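Local coordinates for protein putative phosphosugar isomerases (Salmonella typhimurium LT2, PDB 3FKJ) that probably binds phosphosugars or related carbohydrate derivatives through its sugar isomerase (SIS) fold and may act as an isomerase on them, at residues D200-A205 with V323-L328; F223-H227 with A243-S247; T262-Q268 with K290-A296. All blocks are in the same frame, centred on the assembly; numbering follows the deposited sequence.

Contact 1: residues D200-A205 with V323-L328; sequences DAQRFA and VYNLAL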
ATOM      1  N   ASP A 200     -16.952  21.364 -14.479  1.00 36.94           N
ATOM      2  CA  ASP A 200     -17.239  20.319 -13.489  1.00 36.30           C
ATOM      3  C   ASP A 200     -16.573  20.620 -12.137  1.00 35.09           C
ATOM      4  O   ASP A 200     -17.209  20.456 -11.100  1.00 35.08           O
ATOM      5  CB  ASP A 200     -16.825  18.936 -14.007  1.00 33.80           C
ATOM      6  CG  ASP A 200     -17.337  17.802 -13.122  1.00 34.69           C
ATOM      7  OD1 ASP A 200     -18.553  17.723 -12.913  1.00 30.62           O
ATOM      8  OD2 ASP A 200     -16.521  16.987 -12.628  1.00 32.49           O
ATOM      9  N   ALA A 201     -15.328  21.096 -12.177  1.00 35.86           N
ATOM     10  CA  ALA A 201     -14.534  21.401 -10.984  1.00 36.13           C
ATOM     11  C   ALA A 201     -15.182  22.477 -10.137  1.00 36.59           C
ATOM     12  O   ALA A 201     -15.191  22.384  -8.910  1.00 36.72           O
ATOM     13  CB  ALA A 201     -13.139  21.825 -11.386  1.00 36.30           C
ATOM     14  N   GLN A 202     -15.719  23.496 -10.801  1.00 37.24           N
ATOM     15  CA  GLN A 202     -16.479  24.572 -10.142  1.00 37.06           C
ATOM     16  C   GLN A 202     -17.712  24.071  -9.414  1.00 35.64           C
ATOM     17  O   GLN A 202     -18.049  24.520  -8.328  1.00 33.51           O
ATOM     18  CB  GLN A 202     -16.924  25.625 -11.172  1.00 37.44           C
ATOM     19  CG  GLN A 202     -15.829  26.547 -11.642  1.00 40.36           C
ATOM     20  CD  GLN A 202     -14.959  26.999 -10.492  1.00 44.97           C
ATOM     21  OE1 GLN A 202     -15.466  27.486  -9.486  1.00 51.05           O
ATOM     22  NE2 GLN A 202     -13.648  26.791 -10.609  1.00 37.80           N
ATOM     23  N   ARG A 203     -18.398  23.154 -10.063  1.00 36.90           N
ATOM     24  CA  ARG A 203     -19.657  22.623  -9.593  1.00 38.16           C
ATOM     25  C   ARG A 203     -19.367  21.671  -8.389  1.00 38.41           C
ATOM     26  O   ARG A 203     -20.075  21.675  -7.356  1.00 38.77           O
ATOM     27  CB  ARG A 203     -20.316  21.992 -10.833  1.00 39.37           C
ATOM     28  CG  ARG A 203     -21.615  21.273 -10.663  1.00 45.18           C
ATOM     29  CD  ARG A 203     -21.435  19.754 -10.862  1.00 50.04           C
ATOM     30  NE  ARG A 203     -21.320  19.068  -9.579  1.00 48.04           N
ATOM     31  CZ  ARG A 203     -20.324  18.270  -9.179  1.00 44.44           C
ATOM     32  NH1 ARG A 203     -20.399  17.760  -7.953  1.00 46.68           N
ATOM     33  NH2 ARG A 203     -19.278  17.948  -9.966  1.00 41.32           N
ATOM     34  N   PHE A 204     -18.278  20.912  -8.516  1.00 36.82           N
ATOM     35  CA  PHE A 204     -17.711  20.103  -7.442  1.00 34.39           C
ATOM     36  C   PHE A 204     -17.367  20.920  -6.179  1.00 33.58           C
ATOM     37  O   PHE A 204     -17.829  20.592  -5.057  1.00 32.97           O
ATOM     38  CB  PHE A 204     -16.464  19.390  -7.974  1.00 34.12           C
ATOM     39  CG  PHE A 204     -15.631  18.732  -6.915  1.00 33.01           C
ATOM     40  CD1 PHE A 204     -15.957  17.476  -6.435  1.00 32.89           C
ATOM     41  CD2 PHE A 204     -14.513  19.363  -6.401  1.00 31.88           C
ATOM     42  CE1 PHE A 204     -15.204  16.879  -5.485  1.00 31.72           C
ATOM     43  CE2 PHE A 204     -13.732  18.741  -5.436  1.00 33.68           C
ATOM     44  CZ  PHE A 204     -14.071  17.509  -4.981  1.00 31.44           C
ATOM     45  N   ALA A 205     -16.549  21.957  -6.362  1.00 32.19           N
ATOM     46  CA  ALA A 205     -16.172  22.871  -5.272  1.00 31.49           C
ATOM     47  C   ALA A 205     -17.404  23.387  -4.524  1.00 31.62           C
ATOM     48  O   ALA A 205     -17.485  23.249  -3.307  1.00 30.40           O
ATOM     49  CB  ALA A 205     -15.371  24.016  -5.815  1.00 31.55           C
ATOM     50  N   VAL A 323      -7.006  20.909 -10.906  1.00 31.30           N
ATOM     51  CA  VAL A 323      -8.118  21.811 -11.241  1.00 31.18           C
ATOM     52  C   VAL A 323      -9.187  21.707 -10.161  1.00 30.46           C
ATOM     53  O   VAL A 323      -9.616  22.714  -9.623  1.00 28.87           O
ATOM     54  CB  VAL A 323      -8.712  21.538 -12.681  1.00 33.39           C
ATOM     55  CG1 VAL A 323      -9.856  22.534 -13.016  1.00 27.57           C
ATOM     56  CG2 VAL A 323      -7.590  21.558 -13.743  1.00 24.99           C
ATOM     57  N   TYR A 324      -9.580  20.481  -9.811  1.00 30.15           N
ATOM     58  CA  TYR A 324     -10.575  20.292  -8.773  1.00 30.03           C
ATOM     59  C   TYR A 324     -10.073  20.815  -7.433  1.00 28.92           C
ATOM     60  O   TYR A 324     -10.832  21.425  -6.708  1.00 28.71           O
ATOM     61  CB  TYR A 324     -10.952  18.826  -8.641  1.00 32.04           C
ATOM     62  CG  TYR A 324     -11.729  18.298  -9.807  1.00 32.07           C
ATOM     63  CD1 TYR A 324     -11.077  17.820 -10.931  1.00 30.46           C
ATOM     64  CD2 TYR A 324     -13.119  18.272  -9.785  1.00 29.03           C
ATOM     65  CE1 TYR A 324     -11.783  17.339 -12.018  1.00 30.50           C
ATOM     66  CE2 TYR A 324     -13.828  17.782 -10.857  1.00 29.33           C
ATOM     67  CZ  TYR A 324     -13.157  17.313 -11.980  1.00 28.96           C
ATOM     68  OH  TYR A 324     -13.855  16.812 -13.075  1.00 33.53           O
ATOM     69  N   ASN A 325      -8.796  20.562  -7.123  1.00 29.05           N
ATOM     70  CA  ASN A 325      -8.176  21.011  -5.870  1.00 30.51           C
ATOM     71  C   ASN A 325      -8.152  22.513  -5.652  1.00 31.08           C
ATOM     72  O   ASN A 325      -8.370  22.972  -4.521  1.00 30.58           O
ATOM     73  CB  ASN A 325      -6.761  20.471  -5.708  1.00 31.25           C
ATOM     74  CG  ASN A 325      -6.708  18.975  -5.708  1.00 32.11           C
ATOM     75  OD1 ASN A 325      -7.725  18.315  -5.546  1.00 33.92           O
ATOM     76  ND2 ASN A 325      -5.520  18.422  -5.904  1.00 26.32           N
ATOM     77  N   LEU A 326      -7.865  23.274  -6.710  1.00 32.23           N
ATOM     78  CA  LEU A 326      -7.931  24.735  -6.637  1.00 33.05           C
ATOM     79  C   LEU A 326      -9.386  25.198  -6.480  1.00 33.44           C
ATOM     80  O   LEU A 326      -9.702  26.038  -5.635  1.00 35.45           O
ATOM     81  CB  LEU A 326      -7.304  25.371  -7.886  1.00 33.12           C
ATOM     82  CG  LEU A 326      -6.890  26.844  -7.837  1.00 34.00           C
ATOM     83  CD1 LEU A 326      -5.823  27.050  -6.771  1.00 35.14           C
ATOM     84  CD2 LEU A 326      -6.401  27.288  -9.191  1.00 30.01           C
ATOM     85  N   ALA A 327     -10.276  24.668  -7.308  1.00 33.73           N
ATOM     86  CA  ALA A 327     -11.695  24.993  -7.186  1.00 34.23           C
ATOM     87  C   ALA A 327     -12.235  24.737  -5.764  1.00 33.83           C
ATOM     88  O   ALA A 327     -12.976  25.558  -5.216  1.00 33.64           O
ATOM     89  CB  ALA A 327     -12.502  24.224  -8.210  1.00 34.33           C
ATOM     90  N   LEU A 328     -11.854  23.607  -5.157  1.00 33.67           N
ATOM     91  CA  LEU A 328     -12.334  23.256  -3.815  1.00 30.90           C
ATOM     92  C   LEU A 328     -11.743  24.184  -2.770  1.00 31.42           C
ATOM     93  O   LEU A 328     -12.481  24.754  -1.939  1.00 28.93           O
ATOM     94  CB  LEU A 328     -12.004  21.823  -3.479  1.00 32.05           C
ATOM     95  CG  LEU A 328     -12.536  21.288  -2.169  1.00 31.08           C
ATOM     96  CD1 LEU A 328     -14.063  21.288  -2.241  1.00 30.86           C
ATOM     97  CD2 LEU A 328     -11.963  19.895  -1.919  1.00 29.91           C
TER
HETATM   98  O   HOH W   1     -14.431  27.364  -6.534  1.00 36.09           O
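Asp200 meets Tyr324 at the N-terminal end of this helix-helix contact. Tyr324 OH donates to Asp200 OD2 at 2.7 Å, on the anti lone pair of that oxygen. The carboxylate stands steeply to the plane of the phenol ring. Asp200 CG is anti to its own backbone N (chi1 -169°), and this swings the acid over to the hydroxyl. The same OD2 also takes a hydrogen bond from Gln292 NE2 on strand 290-295. OD1 is held separately by Arg203 NH2 in a salt bridge one turn along. The two donors on OD2, one N-H and one O-H, probably help to keep the acid ionised.

Ala201 sits where the helices come close. Its CB lies over one face of the Tyr324 ring, 4.1 Å from the centroid, a CH-pi contact offset toward the rim. That methyl also touches Val323 CG1 at 3.7 Å. The helices run in roughly the same direction, 41° apart, with axes 8.1 Å from each other. Small residues, Ala201, Ala205 and Ala327, line the crossing and permit this approach. Helices 198-208 and 313-331 pack here over the face of the four-stranded parallel sheet that carries Gln292 and Ile294, as in the layered alpha/beta fold of SIS domains.

Gln202 bends at chi2, and its NE2 comes to 3.7 Å from Ala327 CB. A water sits near both Gln202 OE1 and Ala327 O at this border.

Phe204 presents a ring face to the Tyr324 edge in a T-shaped pair, with centroids 5.5 Å apart and planes at 84°. Phe204 CE2 also reaches Leu328 CB at 4.0 Å. Ala205 closes the segment, its CB packed against Ala327 CB and beside the backbone of Leu328.

Contact 2: residues F223-H227 with A243-S247; sequences FGAAH and ASIHS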
ATOM      1  N   PHE A 223      -4.357   3.999  -8.614  1.00 32.40           N
ATOM      2  CA  PHE A 223      -4.471   3.864  -7.202  1.00 32.14           C
ATOM      3  C   PHE A 223      -3.519   4.803  -6.439  1.00 32.02           C
ATOM      4  O   PHE A 223      -3.896   5.403  -5.435  1.00 29.57           O
ATOM      5  CB  PHE A 223      -4.340   2.420  -6.741  1.00 35.09           C
ATOM      6  CG  PHE A 223      -4.451   2.289  -5.262  1.00 37.61           C
ATOM      7  CD1 PHE A 223      -5.650   2.552  -4.642  1.00 37.72           C
ATOM      8  CD2 PHE A 223      -3.361   2.020  -4.490  1.00 48.78           C
ATOM      9  CE1 PHE A 223      -5.772   2.509  -3.278  1.00 35.88           C
ATOM     10  CE2 PHE A 223      -3.485   1.949  -3.118  1.00 54.44           C
ATOM     11  CZ  PHE A 223      -4.705   2.185  -2.520  1.00 45.75           C
ATOM     12  N   GLY A 224      -2.319   5.006  -6.960  1.00 33.37           N
ATOM     13  CA  GLY A 224      -1.380   5.946  -6.338  1.00 33.10           C
ATOM     14  C   GLY A 224      -1.954   7.347  -6.268  1.00 30.82           C
ATOM     15  O   GLY A 224      -1.855   8.035  -5.258  1.00 30.71           O
ATOM     16  N   ALA A 225      -2.514   7.774  -7.368  1.00 30.84           N
ATOM     17  CA  ALA A 225      -3.189   9.071  -7.471  1.00 31.82           C
ATOM     18  C   ALA A 225      -4.318   9.267  -6.448  1.00 30.94           C
ATOM     19  O   ALA A 225      -4.534  10.360  -5.918  1.00 31.35           O
ATOM     20  CB  ALA A 225      -3.730   9.249  -8.865  1.00 31.59           C
ATOM     21  N   ALA A 226      -5.024   8.195  -6.163  1.00 30.59           N
ATOM     22  CA  ALA A 226      -6.121   8.232  -5.249  1.00 28.58           C
ATOM     23  C   ALA A 226      -5.584   8.403  -3.836  1.00 30.20           C
ATOM     24  O   ALA A 226      -6.095   9.204  -3.060  1.00 28.39           O
ATOM     25  CB  ALA A 226      -6.986   6.989  -5.410  1.00 26.23           C
ATOM     26  N   HIS A 227      -4.553   7.642  -3.509  1.00 28.92           N
ATOM     27  CA  HIS A 227      -3.959   7.733  -2.236  1.00 30.88           C
ATOM     28  C   HIS A 227      -3.287   9.081  -2.016  1.00 31.02           C
ATOM     29  O   HIS A 227      -3.436   9.671  -0.952  1.00 29.60           O
ATOM     30  CB  HIS A 227      -2.987   6.575  -2.015  1.00 30.31           C
ATOM     31  CG  HIS A 227      -2.453   6.532  -0.627  1.00 34.03           C
ATOM     32  ND1 HIS A 227      -3.260   6.275   0.454  1.00 28.78           N
ATOM     33  CD2 HIS A 227      -1.216   6.805  -0.129  1.00 29.85           C
ATOM     34  CE1 HIS A 227      -2.531   6.338   1.557  1.00 30.80           C
ATOM     35  NE2 HIS A 227      -1.290   6.653   1.232  1.00 28.50           N
ATOM     36  N   ALA A 243      -9.728   8.696   3.625  1.00 31.88           N
ATOM     37  CA  ALA A 243      -9.052   7.425   3.404  1.00 33.09           C
ATOM     38  C   ALA A 243      -9.078   7.148   1.923  1.00 31.20           C
ATOM     39  O   ALA A 243      -9.956   7.632   1.221  1.00 32.20           O
ATOM     40  CB  ALA A 243      -9.783   6.249   4.158  1.00 31.03           C
ATOM     41  N   SER A 244      -8.096   6.370   1.474  1.00 31.80           N
ATOM     42  CA  SER A 244      -8.086   5.767   0.156  1.00 31.88           C
ATOM     43  C   SER A 244      -8.467   4.299   0.297  1.00 29.56           C
ATOM     44  O   SER A 244      -8.092   3.621   1.276  1.00 31.44           O
ATOM     45  CB  SER A 244      -6.743   5.968  -0.544  1.00 33.10           C
ATOM     46  OG  SER A 244      -5.721   5.405   0.224  1.00 32.41           O
ATOM     47  N   ILE A 245      -9.309   3.870  -0.631  1.00 29.77           N
ATOM     48  CA  ILE A 245      -9.851   2.531  -0.756  1.00 30.47           C
ATOM     49  C   ILE A 245      -9.583   2.078  -2.198  1.00 30.96           C
ATOM     50  O   ILE A 245     -10.012   2.744  -3.169  1.00 31.98           O
ATOM     51  CB  ILE A 245     -11.383   2.484  -0.556  1.00 29.38           C
ATOM     52  CG1 ILE A 245     -11.776   3.139   0.757  1.00 31.85           C
ATOM     53  CG2 ILE A 245     -11.903   1.015  -0.632  1.00 27.33           C
ATOM     54  CD1 ILE A 245     -13.268   3.349   0.873  1.00 36.65           C
ATOM     55  N   HIS A 246      -8.891   0.958  -2.343  1.00 28.43           N
ATOM     56  CA  HIS A 246      -8.749   0.329  -3.634  1.00 29.94           C
ATOM     57  C   HIS A 246     -10.146  -0.176  -4.076  1.00 32.21           C
ATOM     58  O   HIS A 246     -10.913  -0.773  -3.265  1.00 28.57           O
ATOM     59  CB  HIS A 246      -7.702  -0.780  -3.568  1.00 31.55           C
ATOM     60  CG  HIS A 246      -7.326  -1.335  -4.901  1.00 34.52           C
ATOM     61  ND1 HIS A 246      -8.185  -2.112  -5.649  1.00 32.91           N
ATOM     62  CD2 HIS A 246      -6.187  -1.223  -5.625  1.00 32.52           C
ATOM     63  CE1 HIS A 246      -7.596  -2.445  -6.782  1.00 39.02           C
ATOM     64  NE2 HIS A 246      -6.390  -1.910  -6.798  1.00 32.22           N
ATOM     65  N   SER A 247     -10.491   0.102  -5.340  1.00 30.89           N
ATOM     66  CA  SER A 247     -11.794  -0.260  -5.881  1.00 28.46           C
ATOM     67  C   SER A 247     -12.151  -1.733  -5.622  1.00 28.91           C
ATOM     68  O   SER A 247     -13.329  -2.058  -5.342  1.00 31.38           O
ATOM     69  CB  SER A 247     -11.824  -0.011  -7.366  1.00 26.10           C
ATOM     70  OG  SER A 247     -11.674   1.333  -7.694  1.00 31.56           O
TER
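Phe223 and His227 face His246 and Ser244 as helix 223-227 runs nearly antiparallel to strand 243-246, at 161°. The axes approach to 8.2 Å. Phe223 pairs with His246, and His227, one helical turn on, pairs with Ser244.

His227 ND1 and Ser244 OG are hydrogen-bonded at 2.6 Å, with an angle of 167°. The bond is nearly straight, and either group could be the donor. Ser244 OG lies near the plane of the imidazole, at its edge. The Ser244 chi1 of 59° sets OG between the backbone N and the carbonyl carbon, facing the helix.

Phe223 lays one ring face toward His246 CD2, which is 3.9 Å from Phe223 CG. The two rings are oblique to each other. Phe223 CE1 also comes to 3.6 Å from His246 N, so the rim of the ring abuts the strand backbone at Ile245 and His246. His246 NE2 is hydrogen-bonded to Glu78 OE1 of the second subunit.

The contact belongs to the beta-alpha-beta crossover of strand 213-218, helix 223-238 and strand 241-246. Ala225 and Ala226 of the helix pack on Leu267 of strand 263-268, and Ala225 also touches helix 313-331.

Contact 3: residues T262-Q268 with K290-A296; sequences TPFILLQ and KLQLIDA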
ATOM      1  N   THR A 262     -22.627   9.619   1.361  1.00 33.11           N
ATOM      2  CA  THR A 262     -21.251   9.334   1.723  1.00 32.72           C
ATOM      3  C   THR A 262     -20.379   9.724   0.554  1.00 32.28           C
ATOM      4  O   THR A 262     -20.616   9.266  -0.549  1.00 31.12           O
ATOM      5  CB  THR A 262     -21.017   7.860   2.030  1.00 33.66           C
ATOM      6  OG1 THR A 262     -21.895   7.463   3.083  1.00 34.72           O
ATOM      7  CG2 THR A 262     -19.545   7.635   2.443  1.00 29.64           C
ATOM      8  N   PRO A 263     -19.417  10.635   0.771  1.00 32.94           N
ATOM      9  CA  PRO A 263     -18.644  11.156  -0.372  1.00 32.99           C
ATOM     10  C   PRO A 263     -17.493  10.260  -0.838  1.00 31.14           C
ATOM     11  O   PRO A 263     -16.655   9.869  -0.046  1.00 32.41           O
ATOM     12  CB  PRO A 263     -18.129  12.513   0.142  1.00 30.21           C
ATOM     13  CG  PRO A 263     -18.916  12.782   1.412  1.00 31.08           C
ATOM     14  CD  PRO A 263     -19.084  11.386   1.991  1.00 34.45           C
ATOM     15  N   PHE A 264     -17.509   9.925  -2.119  1.00 32.93           N
ATOM     16  CA  PHE A 264     -16.448   9.184  -2.792  1.00 33.12           C
ATOM     17  C   PHE A 264     -16.004   9.950  -4.039  1.00 31.27           C
ATOM     18  O   PHE A 264     -16.828  10.365  -4.846  1.00 29.74           O
ATOM     19  CB  PHE A 264     -16.961   7.819  -3.270  1.00 33.43           C
ATOM     20  CG  PHE A 264     -17.439   6.920  -2.173  1.00 33.24           C
ATOM     21  CD1 PHE A 264     -16.563   6.043  -1.552  1.00 37.65           C
ATOM     22  CD2 PHE A 264     -18.772   6.916  -1.786  1.00 33.57           C
ATOM     23  CE1 PHE A 264     -16.997   5.194  -0.536  1.00 32.96           C
ATOM     24  CE2 PHE A 264     -19.215   6.072  -0.786  1.00 31.89           C
ATOM     25  CZ  PHE A 264     -18.294   5.209  -0.140  1.00 33.58           C
ATOM     26  N   ILE A 265     -14.701  10.104  -4.200  1.00 29.18           N
ATOM     27  CA  ILE A 265     -14.118  10.533  -5.449  1.00 30.77           C
ATOM     28  C   ILE A 265     -13.393   9.292  -6.027  1.00 30.61           C
ATOM     29  O   ILE A 265     -12.424   8.785  -5.423  1.00 30.72           O
ATOM     30  CB  ILE A 265     -13.118  11.727  -5.264  1.00 32.63           C
ATOM     31  CG1 ILE A 265     -13.818  12.862  -4.488  1.00 31.83           C
ATOM     32  CG2 ILE A 265     -12.573  12.174  -6.666  1.00 31.77           C
ATOM     33  CD1 ILE A 265     -12.913  13.864  -3.788  1.00 27.27           C
ATOM     34  N   LEU A 266     -13.913   8.808  -7.161  1.00 30.97           N
ATOM     35  CA  LEU A 266     -13.365   7.666  -7.891  1.00 31.31           C
ATOM     36  C   LEU A 266     -12.554   8.183  -9.057  1.00 31.36           C
ATOM     37  O   LEU A 266     -13.051   8.920  -9.893  1.00 31.08           O
ATOM     38  CB  LEU A 266     -14.453   6.710  -8.386  1.00 30.68           C
ATOM     39  CG  LEU A 266     -14.057   5.495  -9.262  1.00 29.27           C
ATOM     40  CD1 LEU A 266     -13.220   4.524  -8.468  1.00 32.01           C
ATOM     41  CD2 LEU A 266     -15.280   4.787  -9.784  1.00 38.38           C
ATOM     42  N   LEU A 267     -11.282   7.812  -9.068  1.00 31.14           N
ATOM     43  CA  LEU A 267     -10.387   8.060 -10.189  1.00 30.06           C
ATOM     44  C   LEU A 267     -10.367   6.814 -11.026  1.00 31.19           C
ATOM     45  O   LEU A 267      -9.586   5.921 -10.767  1.00 29.86           O
ATOM     46  CB  LEU A 267      -8.982   8.382  -9.697  1.00 29.27           C
ATOM     47  CG  LEU A 267      -8.876   9.522  -8.669  1.00 26.12           C
ATOM     48  CD1 LEU A 267      -7.446   9.761  -8.441  1.00 23.64           C
ATOM     49  CD2 LEU A 267      -9.575  10.794  -9.134  1.00 25.46           C
ATOM     50  N   GLN A 268     -11.269   6.773 -12.003  1.00 32.54           N
ATOM     51  CA  GLN A 268     -11.479   5.618 -12.875  1.00 32.39           C
ATOM     52  C   GLN A 268     -10.397   5.543 -13.974  1.00 32.20           C
ATOM     53  O   GLN A 268      -9.976   6.565 -14.541  1.00 27.88           O
ATOM     54  CB  GLN A 268     -12.886   5.663 -13.515  1.00 29.65           C
ATOM     55  CG  GLN A 268     -13.229   4.448 -14.363  1.00 29.92           C
ATOM     56  CD  GLN A 268     -14.684   4.386 -14.786  1.00 33.90           C
ATOM     57  OE1 GLN A 268     -15.366   5.411 -14.857  1.00 33.29           O
ATOM     58  NE2 GLN A 268     -15.169   3.171 -15.077  1.00 31.28           N
ATOM     59  N   LYS A 290     -22.509  10.007  -2.572  1.00 34.18           N
ATOM     60  CA  LYS A 290     -22.133  11.246  -3.226  1.00 33.44           C
ATOM     61  C   LYS A 290     -20.888  11.006  -4.025  1.00 33.30           C
ATOM     62  O   LYS A 290     -19.784  11.071  -3.491  1.00 32.91           O
ATOM     63  CB  LYS A 290     -21.874  12.355  -2.205  1.00 32.57           C
ATOM     64  CG  LYS A 290     -21.712  13.726  -2.838  1.00 30.75           C
ATOM     65  CD  LYS A 290     -21.454  14.777  -1.789  1.00 34.63           C
ATOM     66  CE  LYS A 290     -21.541  16.167  -2.341  1.00 30.84           C
ATOM     67  NZ  LYS A 290     -21.831  17.119  -1.265  1.00 36.18           N
ATOM     68  N   LEU A 291     -21.069  10.737  -5.313  1.00 33.55           N
ATOM     69  CA  LEU A 291     -19.963  10.284  -6.156  1.00 34.05           C
ATOM     70  C   LEU A 291     -19.493  11.396  -7.086  1.00 33.14           C
ATOM     71  O   LEU A 291     -20.280  11.964  -7.799  1.00 32.82           O
ATOM     72  CB  LEU A 291     -20.376   9.028  -6.941  1.00 33.49           C
ATOM     73  CG  LEU A 291     -19.397   8.472  -7.995  1.00 37.26           C
ATOM     74  CD1 LEU A 291     -18.004   8.171  -7.407  1.00 32.59           C
ATOM     75  CD2 LEU A 291     -20.012   7.241  -8.683  1.00 34.75           C
ATOM     76  N   GLN A 292     -18.204  11.722  -7.035  1.00 35.13           N
ATOM     77  CA  GLN A 292     -17.533  12.497  -8.078  1.00 32.76           C
ATOM     78  C   GLN A 292     -16.717  11.489  -8.862  1.00 30.60           C
ATOM     79  O   GLN A 292     -15.772  10.873  -8.323  1.00 30.14           O
ATOM     80  CB  GLN A 292     -16.595  13.548  -7.490  1.00 33.47           C
ATOM     81  CG  GLN A 292     -15.711  14.273  -8.536  1.00 31.67           C
ATOM     82  CD  GLN A 292     -16.540  15.151  -9.468  1.00 31.98           C
ATOM     83  OE1 GLN A 292     -17.547  15.700  -9.058  1.00 31.13           O
ATOM     84  NE2 GLN A 292     -16.124  15.264 -10.726  1.00 27.58           N
ATOM     85  N   LEU A 293     -17.107  11.280 -10.109  1.00 30.36           N
ATOM     86  CA  LEU A 293     -16.370  10.419 -11.005  1.00 32.04           C
ATOM     87  C   LEU A 293     -15.393  11.256 -11.823  1.00 33.94           C
ATOM     88  O   LEU A 293     -15.772  12.252 -12.405  1.00 32.40           O
ATOM     89  CB  LEU A 293     -17.342   9.675 -11.919  1.00 31.52           C
ATOM     90  CG  LEU A 293     -16.762   8.604 -12.851  1.00 29.69           C
ATOM     91  CD1 LEU A 293     -15.921   7.557 -12.117  1.00 26.19           C
ATOM     92  CD2 LEU A 293     -17.911   7.966 -13.599  1.00 33.91           C
ATOM     93  N   ILE A 294     -14.128  10.860 -11.844  1.00 33.52           N
ATOM     94  CA  ILE A 294     -13.157  11.437 -12.781  1.00 32.43           C
ATOM     95  C   ILE A 294     -12.597  10.290 -13.613  1.00 32.33           C
ATOM     96  O   ILE A 294     -11.861   9.453 -13.109  1.00 30.11           O
ATOM     97  CB  ILE A 294     -12.043  12.195 -12.039  1.00 32.12           C
ATOM     98  CG1 ILE A 294     -12.682  13.286 -11.133  1.00 32.38           C
ATOM     99  CG2 ILE A 294     -11.072  12.794 -13.048  1.00 30.41           C
ATOM    100  CD1 ILE A 294     -11.725  14.030 -10.235  1.00 31.18           C
ATOM    101  N   ASP A 295     -12.973  10.255 -14.895  1.00 34.55           N
ATOM    102  CA  ASP A 295     -12.700   9.106 -15.749  1.00 34.53           C
ATOM    103  C   ASP A 295     -11.571   9.403 -16.723  1.00 35.18           C
ATOM    104  O   ASP A 295     -11.716  10.284 -17.580  1.00 31.99           O
ATOM    105  CB  ASP A 295     -13.974   8.717 -16.524  1.00 34.87           C
ATOM    106  CG  ASP A 295     -13.791   7.437 -17.362  1.00 38.34           C
ATOM    107  OD1 ASP A 295     -12.695   6.809 -17.298  1.00 35.83           O
ATOM    108  OD2 ASP A 295     -14.749   7.047 -18.070  1.00 36.70           O
ATOM    109  N   ALA A 296     -10.464   8.648 -16.627  1.00 35.37           N
ATOM    110  CA  ALA A 296      -9.334   8.858 -17.554  1.00 36.27           C
ATOM    111  C   ALA A 296      -9.764   8.741 -19.026  1.00 38.96           C
ATOM    112  O   ALA A 296      -9.349   9.547 -19.864  1.00 35.93           O
ATOM    113  CB  ALA A 296      -8.192   7.913 -17.254  1.00 33.13           C
TER
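Leu266 and Leu293 run alongside each other from neighbouring strands, with Leu266 CD2 3.7 Å from Leu293 CD1. Leu291 CD1 joins them at 4.0 Å from Leu266 CB. On the other sheet face Ile294 CD1 touches two side chains of the other strand, 4.0 Å from Leu267 CD2 and close to Ile265 CG2. The Ile294 CG1 branch is anti to the carbonyl carbon (chi1 -56°), and CD1 at its end meets both.

The strands are parallel and in register from Pro263 with Lys290 to Gln268 with Asp295. Seven backbone hydrogen bonds join the segments. Ile294 N to Leu266 O, at 3.0 Å, is almost straight. This is an outer pair, with 290-295 as an edge strand of the four-stranded sheet within this chain, and a beta-alpha-beta crossover through helix 274-286 links the two.

Toward the C-terminal ends the chemistry turns polar. Gln268 reaches across as an extended chain, and its OE1 lies 3.5 Å from Leu293 CD1 and beside the Asp295 carboxylate. Gln268 NE2 is hydrogen-bonded to Asp278 OD1, and Asp295 OD1 forms a salt bridge with Arg274. At the other end the extended Lys290 side chain carries its amine away from strand 263-268 to a salt bridge with Glu211, and its charge also meets the Trp208 ring in a cation-pi contact.

In the fold
Contacts 1 and 3 are buried, whereas contact 2 is partly exposed and lies near the second subunit. Their chemistry follows their place. The buried strand pair of contact 3 is held by backbone bonds and aliphatic side chains. The helix pair of contact 1, over the sheet, uses small side chains and rings. Contact 2 relies on a His-Ser bond and an oblique ring pair. Gln292 joins contact 1 to contact 3, and Leu267 joins contact 2 to contact 3. Contacts 2 and 3 reach the same four-stranded sheet. Contacts 1 and 2 do not touch, their nearest atoms being about 8 Å apart. Along the chain, contacts 2 and 3 are nested within the loop that contact 1 closes.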